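Local coordinates for glucan-binding protein C, GbpC (PDB 5UQZ), which probably binds glucan at the surface of Streptococcus mutans, mediating both sucrose-independent and sucrose-dependent adherence, and carries a bound calcium ion, at residues E36-A41 and T297-A302; Q131-Y136 and K151-Y156; M199-Y204 and E310-T315; K248-S253 and A336-P341. All coordinates share one frame; numbering follows the deposited sequence. Where two conformers were deposited one is given.

Contact 1. Residues E36-A41 and T297-A302; sequences EAQKAA and TAYYGA
The methyl CG2 of T297 rests squarely over the flat face of the Q38 amide, 3.6 Å from Q38 CD and nearly equally far from the amide N and O. This is a van der Waals contact over the amide plane, with no hydrogen bond between the two residues. An extended chain beyond CG (chi2 174°) carries the amide out beside T297.

Y299 makes the other half of the contact. Its chi1 of 77° sets CG between the backbone N and the carbonyl carbon, and from there the ring projects toward the helix, phenol oxygen first. Y299 OH reaches Q38 CA at 3.6 Å, while the methyl of A41 approaches the ring obliquely, with CB 3.7 Å from Y299 CE2. Ring and Q38 amide planes are inclined by 34°, and the two side chains cross at about a right angle. No hydrogen bond spans the segments; small residues, A37 and A41, let the tyrosine come close to the helix.

Segment 297-302 holds a short 3-10 turn at 298-300, in the loop between strands 260-263 and 303-306, whereas 36-41 belongs to the long helix 3-51, predicted as coiled coil in this part. Alongside, F276 touches Q38, W284 touches T297, and T275 touches A37, so this loop-rich side of the glucan-binding domain lies against the helix ahead of strand 303-306.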
# COMPACT_ATOMS: atom_id res chain seq x y z
N GLU A 36 -23.29 -2.13 -0.50
CA GLU A 36 -23.86 -0.80 -0.38
C GLU A 36 -22.77 0.25 -0.20
O GLU A 36 -22.87 1.36 -0.74
CB GLU A 36 -24.88 -0.76 0.76
CG GLU A 36 -26.13 -1.62 0.52
CD GLU A 36 -26.94 -1.20 -0.70
OE1 GLU A 36 -26.89 -0.02 -1.11
OE2 GLU A 36 -27.68 -2.06 -1.23
N ALA A 37 -21.71 -0.08 0.57
CA ALA A 37 -20.62 0.88 0.70
C ALA A 37 -19.88 1.09 -0.61
O ALA A 37 -19.60 2.24 -1.01
CB ALA A 37 -19.67 0.37 1.76
N GLN A 38 -19.60 0.01 -1.33
CA GLN A 38 -18.89 0.15 -2.60
C GLN A 38 -19.74 0.89 -3.62
O GLN A 38 -19.22 1.73 -4.37
CB GLN A 38 -18.58 -1.22 -3.18
CG GLN A 38 -17.53 -1.97 -2.43
CD GLN A 38 -17.35 -3.36 -2.95
OE1 GLN A 38 -17.76 -4.35 -2.31
NE2 GLN A 38 -16.72 -3.46 -4.09
N LYS A 39 -21.03 0.58 -3.65
CA LYS A 39 -21.90 1.24 -4.61
C LYS A 39 -21.99 2.73 -4.33
O LYS A 39 -21.92 3.54 -5.26
CB LYS A 39 -23.29 0.60 -4.54
CG LYS A 39 -24.25 1.17 -5.55
CD LYS A 39 -23.92 0.75 -6.98
CE LYS A 39 -25.09 1.01 -7.98
NZ LYS A 39 -24.65 0.80 -9.37
N ALA A 40 -22.13 3.13 -3.06
CA ALA A 40 -22.19 4.55 -2.73
C ALA A 40 -20.92 5.26 -3.14
O ALA A 40 -20.97 6.37 -3.67
CB ALA A 40 -22.43 4.72 -1.24
N ALA A 41 -19.76 4.66 -2.84
CA ALA A 41 -18.50 5.29 -3.20
C ALA A 41 -18.36 5.41 -4.72
O ALA A 41 -17.90 6.45 -5.23
CB ALA A 41 -17.35 4.46 -2.61
N THR A 297 -11.72 -3.14 -3.70
CA THR A 297 -11.94 -2.28 -2.54
C THR A 297 -10.65 -1.59 -2.06
O THR A 297 -10.69 -0.96 -1.00
CB THR A 297 -12.56 -3.10 -1.41
OG1 THR A 297 -11.74 -4.27 -1.27
CG2 THR A 297 -14.02 -3.49 -1.71
N ALA A 298 -9.56 -1.63 -2.84
CA ALA A 298 -8.33 -0.96 -2.42
C ALA A 298 -8.55 0.53 -2.11
O ALA A 298 -7.86 1.09 -1.25
CB ALA A 298 -7.25 -1.15 -3.47
N TYR A 299 -9.51 1.17 -2.79
CA TYR A 299 -9.77 2.59 -2.56
C TYR A 299 -10.04 2.88 -1.09
O TYR A 299 -9.80 3.99 -0.62
CB TYR A 299 -10.97 3.07 -3.42
CG TYR A 299 -12.31 2.65 -2.85
CD1 TYR A 299 -12.87 1.40 -3.13
CD2 TYR A 299 -12.97 3.48 -1.94
CE1 TYR A 299 -14.07 0.99 -2.57
CE2 TYR A 299 -14.16 3.07 -1.36
CZ TYR A 299 -14.71 1.82 -1.68
OH TYR A 299 -15.86 1.38 -1.13
N TYR A 300 -10.55 1.88 -0.36
CA TYR A 300 -10.98 2.15 1.00
C TYR A 300 -9.82 2.57 1.89
O TYR A 300 -10.04 3.27 2.89
CB TYR A 300 -11.65 0.90 1.56
CG TYR A 300 -12.07 1.00 2.99
CD1 TYR A 300 -13.08 1.89 3.41
CD2 TYR A 300 -11.48 0.17 3.95
CE1 TYR A 300 -13.44 1.98 4.74
CE2 TYR A 300 -11.87 0.23 5.27
CZ TYR A 300 -12.84 1.13 5.67
OH TYR A 300 -13.21 1.20 7.01
N GLY A 301 -8.60 2.12 1.58
CA GLY A 301 -7.45 2.48 2.37
C GLY A 301 -6.56 3.50 1.70
O GLY A 301 -5.39 3.64 2.10
N ALA A 302 -7.07 4.25 0.73
CA ALA A 302 -6.20 5.03 -0.14
C ALA A 302 -6.48 6.53 -0.09
O ALA A 302 -7.61 6.98 0.08
CB ALA A 302 -6.38 4.61 -1.58

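Contact 2. Residues Q131-Y136 and K151-Y156; sequences QISVTY and KVKINY
Strands 132-136 and 151-156 run antiparallel at 165°, their axes approaching to 4.6 Å, with three hydrogen-bonded pairs (I132-Y156, V134-I154, Y136-V152) alternating with the two non-hydrogen-bonded pairs S133-N155 and T135-K153. The shortest of the six backbone bonds joins Y136 N to V152 O at 2.7 Å.

On the face that bears the paired residues I132, V134 and Y136, two tyrosines come from opposite directions. Y156 OH donates to Y136 OH at 2.9 Å, and the Y136 oxygen lies at the edge of the Y156 ring, in its plane. Both have CG anti to the carbonyl carbon (chi1 -56°), and from there the rings reach toward each other until their hydroxyls meet. The Y136 ring meets I154 obliquely, CE1 to CG1 at 3.6 Å, and Y156 turns its edge to V134, CE1 to CG2 at 3.7 Å.

This side is the apolar interior of a beta-supersandwich: F124 and M126 of strand 122-127 and L172 of strand 167-172, from the second sheet, close over it.

The other face is polar. In one of the two deposited conformers of S133, and so only part of the time, OG donates to N155 OD1, 2.8 Å away and in the carbonyl plane of the amide; a water bridge from S133 OG to K153 NZ depends on the same conformer. Just before strand 132-136 begins, the Q131 amide stacks on that of N155, 11° apart in plane, with Q131 NE2 3.8 Å from N155 ND2. T135 CG2 lies against the aliphatic part of K151, whose ammonium makes a cation-pi contact with Y204.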
# COMPACT_ATOMS: atom_id res chain seq x y z
N GLN A 131 20.72 11.68 3.70
CA GLN A 131 19.93 11.60 2.48
C GLN A 131 20.64 10.69 1.48
O GLN A 131 21.87 10.73 1.34
CB GLN A 131 19.77 13.01 1.89
CG GLN A 131 18.95 13.05 0.59
CD GLN A 131 18.85 14.49 0.07
OE1 GLN A 131 18.17 15.33 0.69
NE2 GLN A 131 19.52 14.78 -1.01
N ILE A 132 19.85 9.85 0.81
CA ILE A 132 20.35 9.06 -0.28
C ILE A 132 19.65 9.48 -1.55
O ILE A 132 18.56 10.06 -1.53
CB ILE A 132 20.19 7.56 -0.01
CG1 ILE A 132 18.76 7.11 -0.15
CG2 ILE A 132 20.78 7.22 1.36
CD1 ILE A 132 18.52 5.61 -0.07
N SER A 133 20.30 9.23 -2.69
CA SER A 133 19.76 9.59 -3.98
C SER A 133 19.81 8.39 -4.90
O SER A 133 20.88 7.83 -5.13
CB SER A 133 20.57 10.78 -4.50
OG SER A 133 20.05 11.29 -5.67
N VAL A 134 18.66 8.03 -5.44
CA VAL A 134 18.58 6.85 -6.30
C VAL A 134 18.15 7.28 -7.68
O VAL A 134 17.11 7.94 -7.85
CB VAL A 134 17.57 5.83 -5.74
CG1 VAL A 134 17.53 4.58 -6.61
CG2 VAL A 134 17.89 5.49 -4.28
N THR A 135 18.96 6.95 -8.69
CA THR A 135 18.63 7.27 -10.08
C THR A 135 18.23 5.99 -10.78
O THR A 135 18.98 5.01 -10.76
CB THR A 135 19.83 7.91 -10.77
OG1 THR A 135 20.16 9.15 -10.06
CG2 THR A 135 19.52 8.26 -12.20
N TYR A 136 17.05 6.02 -11.41
CA TYR A 136 16.50 4.87 -12.09
C TYR A 136 16.49 5.17 -13.58
O TYR A 136 15.97 6.22 -14.02
CB TYR A 136 15.06 4.62 -11.66
CG TYR A 136 14.82 4.45 -10.17
CD1 TYR A 136 14.71 5.55 -9.32
CD2 TYR A 136 14.67 3.16 -9.59
CE1 TYR A 136 14.42 5.41 -7.97
CE2 TYR A 136 14.35 3.02 -8.26
CZ TYR A 136 14.21 4.14 -7.45
OH TYR A 136 13.86 4.03 -6.14
N LYS A 151 14.23 8.79 -17.21
CA LYS A 151 14.99 8.59 -15.99
C LYS A 151 14.14 9.14 -14.87
O LYS A 151 13.35 10.08 -15.09
CB LYS A 151 16.33 9.38 -16.12
CG LYS A 151 17.22 9.36 -14.90
CD LYS A 151 18.57 9.97 -15.22
CE LYS A 151 18.54 11.44 -15.51
NZ LYS A 151 19.97 11.95 -15.68
N VAL A 152 14.32 8.60 -13.67
CA VAL A 152 13.66 9.09 -12.48
C VAL A 152 14.73 9.21 -11.41
O VAL A 152 15.54 8.30 -11.26
CB VAL A 152 12.53 8.14 -11.98
CG1 VAL A 152 11.76 8.75 -10.83
CG2 VAL A 152 11.58 7.77 -13.15
N LYS A 153 14.71 10.29 -10.63
CA LYS A 153 15.54 10.38 -9.44
C LYS A 153 14.63 10.45 -8.23
O LYS A 153 13.69 11.24 -8.22
CB LYS A 153 16.49 11.59 -9.48
CG LYS A 153 17.40 11.67 -8.26
CD LYS A 153 18.57 12.63 -8.46
CE LYS A 153 18.20 14.06 -8.58
NZ LYS A 153 19.47 14.87 -8.48
N ILE A 154 14.92 9.62 -7.23
CA ILE A 154 14.19 9.69 -5.97
C ILE A 154 15.20 9.84 -4.86
O ILE A 154 16.10 9.00 -4.71
CB ILE A 154 13.26 8.47 -5.74
CG1 ILE A 154 12.37 8.25 -6.96
CG2 ILE A 154 12.44 8.71 -4.45
CD1 ILE A 154 11.37 7.10 -6.81
N ASN A 155 15.04 10.90 -4.06
CA ASN A 155 15.82 11.07 -2.85
C ASN A 155 15.01 10.58 -1.67
O ASN A 155 13.80 10.81 -1.62
CB ASN A 155 16.15 12.56 -2.66
CG ASN A 155 17.09 13.08 -3.71
OD1 ASN A 155 17.79 12.30 -4.38
ND2 ASN A 155 17.07 14.37 -3.95
N TYR A 156 15.68 9.91 -0.74
CA TYR A 156 15.05 9.39 0.47
C TYR A 156 15.89 9.78 1.67
O TYR A 156 17.13 9.66 1.64
CB TYR A 156 15.01 7.83 0.46
CG TYR A 156 14.35 7.21 -0.74
CD1 TYR A 156 15.05 6.89 -1.89
CD2 TYR A 156 13.03 6.82 -0.66
CE1 TYR A 156 14.47 6.20 -2.96
CE2 TYR A 156 12.41 6.13 -1.73
CZ TYR A 156 13.14 5.80 -2.86
OH TYR A 156 12.51 5.15 -3.88
O HOH W 1 21.34 14.01 -6.21

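Contact 3. Residues M199-Y204 and E310-T315; sequences MQIIFY and EPFTFT
M199 N donates to F312 O at 2.8 Å, a nearly straight bond (172°), and M199 O takes F312 N in return. These two bonds form one antiparallel hydrogen-bonded bridge between strands 194-204 and 312-319, which join here in the large sheet of the beta-supersandwich. The N-to-C directions of the short segments make 133°, and M199-F312 is the one bridge between these two segments; M199 O receives in addition a CA-H...O contact from P311 CA at 3.2 Å.

The side chain of M199 does most of the work. Its CG sits over one face of the F312 ring, 3.3 Å from CE2, because chi1 of 39° leaves CG between the backbone N and the carbonyl carbon and brings it over that ring. Farther along the chain the sulfur serves two rings in Met-aromatic contacts: it lies obliquely to F312, 4.8 Å from that ring's centroid, and in the plane of F314, at its edge. F314 in turn stacks on F329 of strand 325-329, which belongs to the second sheet, and its side chain comes about 7 Å from that of the calcium ligand E237. The rings thus belong to the buried layer between sheets.

On the opposite side of the backbone, Q200 and P311 run side by side in the same direction; Q200 NE2 hydrogen-bonds to G309 O, which holds the amide against the proline ring, OE1 3.7 Å from P311 CG. Back on the M199 side, I201 adds its terminal methyl at the edge of the F312 ring, CD1 to CZ at 4.1 Å.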
# COMPACT_ATOMS: atom_id res chain seq x y z
N MET A 199 10.75 11.94 1.04
CA MET A 199 11.10 11.58 -0.32
C MET A 199 10.83 12.75 -1.25
O MET A 199 9.94 13.57 -1.02
CB MET A 199 10.44 10.34 -0.79
CG MET A 199 9.14 9.97 -0.51
SD MET A 199 8.89 8.13 -0.92
CE MET A 199 9.10 8.17 -2.69
N GLN A 200 11.56 12.74 -2.37
CA GLN A 200 11.28 13.67 -3.46
C GLN A 200 11.56 12.96 -4.76
O GLN A 200 12.63 12.35 -4.91
CB GLN A 200 12.11 14.95 -3.34
CG GLN A 200 11.71 15.95 -4.39
CD GLN A 200 12.44 17.30 -4.26
OE1 GLN A 200 13.45 17.41 -3.56
NE2 GLN A 200 11.94 18.30 -4.95
N ILE A 201 10.63 13.05 -5.72
CA ILE A 201 10.73 12.38 -7.02
C ILE A 201 10.91 13.43 -8.10
O ILE A 201 10.17 14.42 -8.15
CB ILE A 201 9.44 11.59 -7.29
CG1 ILE A 201 9.18 10.54 -6.19
CG2 ILE A 201 9.53 10.93 -8.68
CD1 ILE A 201 7.76 9.93 -6.26
N ILE A 202 11.87 13.19 -9.00
CA ILE A 202 12.08 14.06 -10.15
C ILE A 202 12.03 13.17 -11.40
O ILE A 202 12.70 12.13 -11.46
CB ILE A 202 13.44 14.78 -10.08
CG1 ILE A 202 13.51 15.71 -8.85
CG2 ILE A 202 13.65 15.60 -11.35
CD1 ILE A 202 14.85 16.32 -8.66
N PHE A 203 11.20 13.57 -12.37
CA PHE A 203 11.12 12.88 -13.65
C PHE A 203 11.93 13.65 -14.68
O PHE A 203 11.93 14.88 -14.67
CB PHE A 203 9.66 12.81 -14.11
CG PHE A 203 8.74 12.11 -13.13
CD1 PHE A 203 8.76 10.71 -13.01
CD2 PHE A 203 7.86 12.83 -12.33
CE1 PHE A 203 7.90 10.05 -12.15
CE2 PHE A 203 6.99 12.17 -11.49
CZ PHE A 203 6.99 10.79 -11.39
N TYR A 204 12.56 12.94 -15.62
CA TYR A 204 13.37 13.58 -16.65
C TYR A 204 12.83 13.22 -18.03
O TYR A 204 12.36 12.09 -18.26
CB TYR A 204 14.85 13.10 -16.59
CG TYR A 204 15.53 13.44 -15.31
CD1 TYR A 204 15.33 12.70 -14.15
CD2 TYR A 204 16.43 14.51 -15.25
CE1 TYR A 204 15.98 13.02 -12.97
CE2 TYR A 204 17.11 14.81 -14.06
CZ TYR A 204 16.86 14.06 -12.93
OH TYR A 204 17.52 14.31 -11.75
N GLU A 310 7.60 18.54 -5.04
CA GLU A 310 8.18 18.96 -3.78
C GLU A 310 8.19 17.80 -2.78
O GLU A 310 7.42 16.84 -2.92
CB GLU A 310 7.33 20.12 -3.25
CG GLU A 310 7.40 21.32 -4.21
CD GLU A 310 7.61 22.66 -3.54
OE1 GLU A 310 7.74 22.79 -2.29
OE2 GLU A 310 7.64 23.64 -4.30
N PRO A 311 9.06 17.84 -1.78
CA PRO A 311 9.19 16.67 -0.87
C PRO A 311 7.90 16.38 -0.09
O PRO A 311 7.07 17.28 0.19
CB PRO A 311 10.31 17.09 0.09
CG PRO A 311 11.11 18.10 -0.73
CD PRO A 311 10.09 18.88 -1.54
N PHE A 312 7.76 15.11 0.26
CA PHE A 312 6.68 14.66 1.11
C PHE A 312 7.24 13.59 2.03
O PHE A 312 8.31 13.06 1.79
CB PHE A 312 5.49 14.15 0.27
CG PHE A 312 5.82 13.05 -0.66
CD1 PHE A 312 6.35 13.36 -1.93
CD2 PHE A 312 5.65 11.72 -0.31
CE1 PHE A 312 6.70 12.34 -2.84
CE2 PHE A 312 5.98 10.71 -1.23
CZ PHE A 312 6.51 11.03 -2.48
N THR A 313 6.51 13.28 3.11
CA THR A 313 7.05 12.38 4.13
C THR A 313 6.02 11.34 4.52
O THR A 313 4.89 11.69 4.85
CB THR A 313 7.43 13.20 5.37
OG1 THR A 313 8.39 14.18 5.00
CG2 THR A 313 8.01 12.31 6.48
N PHE A 314 6.39 10.07 4.51
CA PHE A 314 5.50 9.04 5.03
C PHE A 314 6.01 8.57 6.38
O PHE A 314 7.22 8.61 6.66
CB PHE A 314 5.32 7.88 4.06
CG PHE A 314 6.55 7.00 3.82
CD1 PHE A 314 6.83 5.95 4.72
CD2 PHE A 314 7.32 7.16 2.70
CE1 PHE A 314 7.91 5.11 4.49
CE2 PHE A 314 8.42 6.30 2.48
CZ PHE A 314 8.71 5.27 3.36
N THR A 315 5.06 8.16 7.24
CA THR A 315 5.43 7.65 8.54
C THR A 315 4.61 6.42 8.88
O THR A 315 3.47 6.24 8.41
CB THR A 315 5.30 8.68 9.70
OG1 THR A 315 3.93 8.94 9.97
CG2 THR A 315 5.97 10.00 9.37

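Contact 4. Residues K248-S253 and A336-P341; sequences KIPGSS and AVPKDP
I249 lays its CG2 methyl against the carbonyl of A336, 3.5 Å from the oxygen, and against the P338 ring, where CD is 3.9 Å from that same methyl. With chi1 at -59° it is CG2 that stands anti to the backbone N; the other branch ends in CD1, also against A336 O at 3.8 Å and 4.3 Å from V337 CG1, and the two branches fork around that oxygen. A336 O is buried by the contact and has no polar partner in the model, being covered by hydrocarbon instead.

The second part of the contact is P250 against P338, carried mainly by the P250 carbonyl. P250 O meets P338 CG at 3.5 Å, while the ring carbons P250 CD and P338 CD stay 4.4 Å apart; no hydrogen bond crosses between the segments.

What sets P250 in place is a type II beta turn from I249 to S252, closed by S252 N to I249 O at 3.1 Å, with G251 taking the positive phi (79°) of the third position. Loop 248-253, between strands 245-247 and 254-257, and loop 336-341, which follows strand 325-329, pack here as two irregular segments against the later part of helix 3-51.

Beyond this layer, that helix contributes E48 against P250 and Y45 against V337, and the side chain of Y299 borders I249. The end of the turn and the residue after it are tied to the loop ahead of strand 303-306: S252 OG bonds to A302 O, and S253 OG bonds to Y300 O and to the amide of N267.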
# COMPACT_ATOMS: atom_id res chain seq x y z
N LYS A 248 -8.86 13.72 -2.18
CA LYS A 248 -9.65 12.80 -1.38
C LYS A 248 -10.28 11.75 -2.30
O LYS A 248 -10.88 12.07 -3.34
CB LYS A 248 -10.72 13.62 -0.65
CG LYS A 248 -11.80 12.78 0.07
CD LYS A 248 -11.23 12.01 1.24
CE LYS A 248 -12.20 10.96 1.82
NZ LYS A 248 -13.50 11.45 2.09
N ILE A 249 -10.25 10.49 -1.87
CA ILE A 249 -10.87 9.39 -2.63
C ILE A 249 -12.25 9.12 -2.05
O ILE A 249 -12.36 8.89 -0.84
CB ILE A 249 -10.01 8.13 -2.57
CG1 ILE A 249 -8.58 8.38 -3.14
CG2 ILE A 249 -10.72 6.97 -3.29
CD1 ILE A 249 -8.54 8.69 -4.55
N PRO A 250 -13.33 9.23 -2.83
CA PRO A 250 -14.68 9.03 -2.25
C PRO A 250 -14.82 7.67 -1.60
O PRO A 250 -14.37 6.65 -2.13
CB PRO A 250 -15.62 9.13 -3.46
CG PRO A 250 -14.79 9.49 -4.57
CD PRO A 250 -13.33 9.47 -4.28
N GLY A 251 -15.42 7.66 -0.41
CA GLY A 251 -15.63 6.43 0.34
C GLY A 251 -14.41 5.93 1.08
O GLY A 251 -14.52 4.90 1.76
N SER A 252 -13.27 6.57 0.93
CA SER A 252 -12.08 6.09 1.62
C SER A 252 -12.10 6.41 3.10
O SER A 252 -12.69 7.43 3.54
CB SER A 252 -10.85 6.74 0.99
OG SER A 252 -9.71 6.33 1.70
N SER A 253 -11.44 5.55 3.89
CA SER A 253 -11.16 5.81 5.30
C SER A 253 -10.12 6.91 5.50
O SER A 253 -9.97 7.37 6.64
CB SER A 253 -10.68 4.51 5.94
OG SER A 253 -9.41 4.12 5.41
N ALA A 336 -6.01 4.38 -6.56
CA ALA A 336 -7.06 3.43 -6.20
C ALA A 336 -8.37 4.20 -6.01
O ALA A 336 -8.52 4.96 -5.05
CB ALA A 336 -6.66 2.74 -4.90
N VAL A 337 -9.31 3.97 -6.92
CA VAL A 337 -10.63 4.64 -6.87
C VAL A 337 -11.72 3.59 -6.74
O VAL A 337 -11.51 2.41 -7.07
CB VAL A 337 -10.87 5.53 -8.10
CG1 VAL A 337 -9.86 6.68 -8.12
CG2 VAL A 337 -10.84 4.70 -9.37
N PRO A 338 -12.90 3.97 -6.28
CA PRO A 338 -14.01 3.00 -6.26
C PRO A 338 -14.35 2.52 -7.66
O PRO A 338 -14.32 3.29 -8.62
CB PRO A 338 -15.17 3.80 -5.68
CG PRO A 338 -14.68 5.07 -5.26
CD PRO A 338 -13.29 5.30 -5.76
N LYS A 339 -14.74 1.24 -7.74
CA LYS A 339 -15.05 0.59 -9.01
C LYS A 339 -16.49 0.07 -8.94
O LYS A 339 -17.16 0.11 -7.89
CB LYS A 339 -14.11 -0.60 -9.24
CG LYS A 339 -12.65 -0.30 -9.13
CD LYS A 339 -12.15 0.54 -10.21
CE LYS A 339 -10.67 0.83 -9.99
NZ LYS A 339 -10.12 1.57 -11.16
N ASP A 340 -16.96 -0.42 -10.08
CA ASP A 340 -18.32 -0.90 -10.17
C ASP A 340 -18.45 -2.21 -9.40
O ASP A 340 -17.79 -3.19 -9.75
CB ASP A 340 -18.58 -1.14 -11.66
CG ASP A 340 -19.99 -1.58 -11.95
OD1 ASP A 340 -20.77 -1.88 -11.04
OD2 ASP A 340 -20.32 -1.65 -13.16
N PRO A 341 -19.29 -2.28 -8.37
CA PRO A 341 -19.45 -3.54 -7.62
C PRO A 341 -20.34 -4.55 -8.31
O PRO A 341 -20.51 -5.66 -7.80
CB PRO A 341 -20.09 -3.09 -6.31
CG PRO A 341 -20.91 -1.89 -6.70
CD PRO A 341 -20.12 -1.19 -7.83

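How the contacts relate
The four contacts fall into two groups. Contacts 1 and 4 are neighbours, their centres about 4 Å apart, and their segments alternate along the chain; 297-302 touches helix 3-51 in contact 1 and bonds to 248-253 through S252 OG and S253 OG. Contacts 2 and 3, about 9 Å apart between centres, share the large sheet: strand 151-160 pairs with 194-204, carrying the sheet on from one contact to the next. Some 33 Å separate the centres of contacts 1 and 2. The calcium ion lies nearest contact 3, about 9 Å from the F314 side chain, and about 12 Å from that of A336 in contact 4.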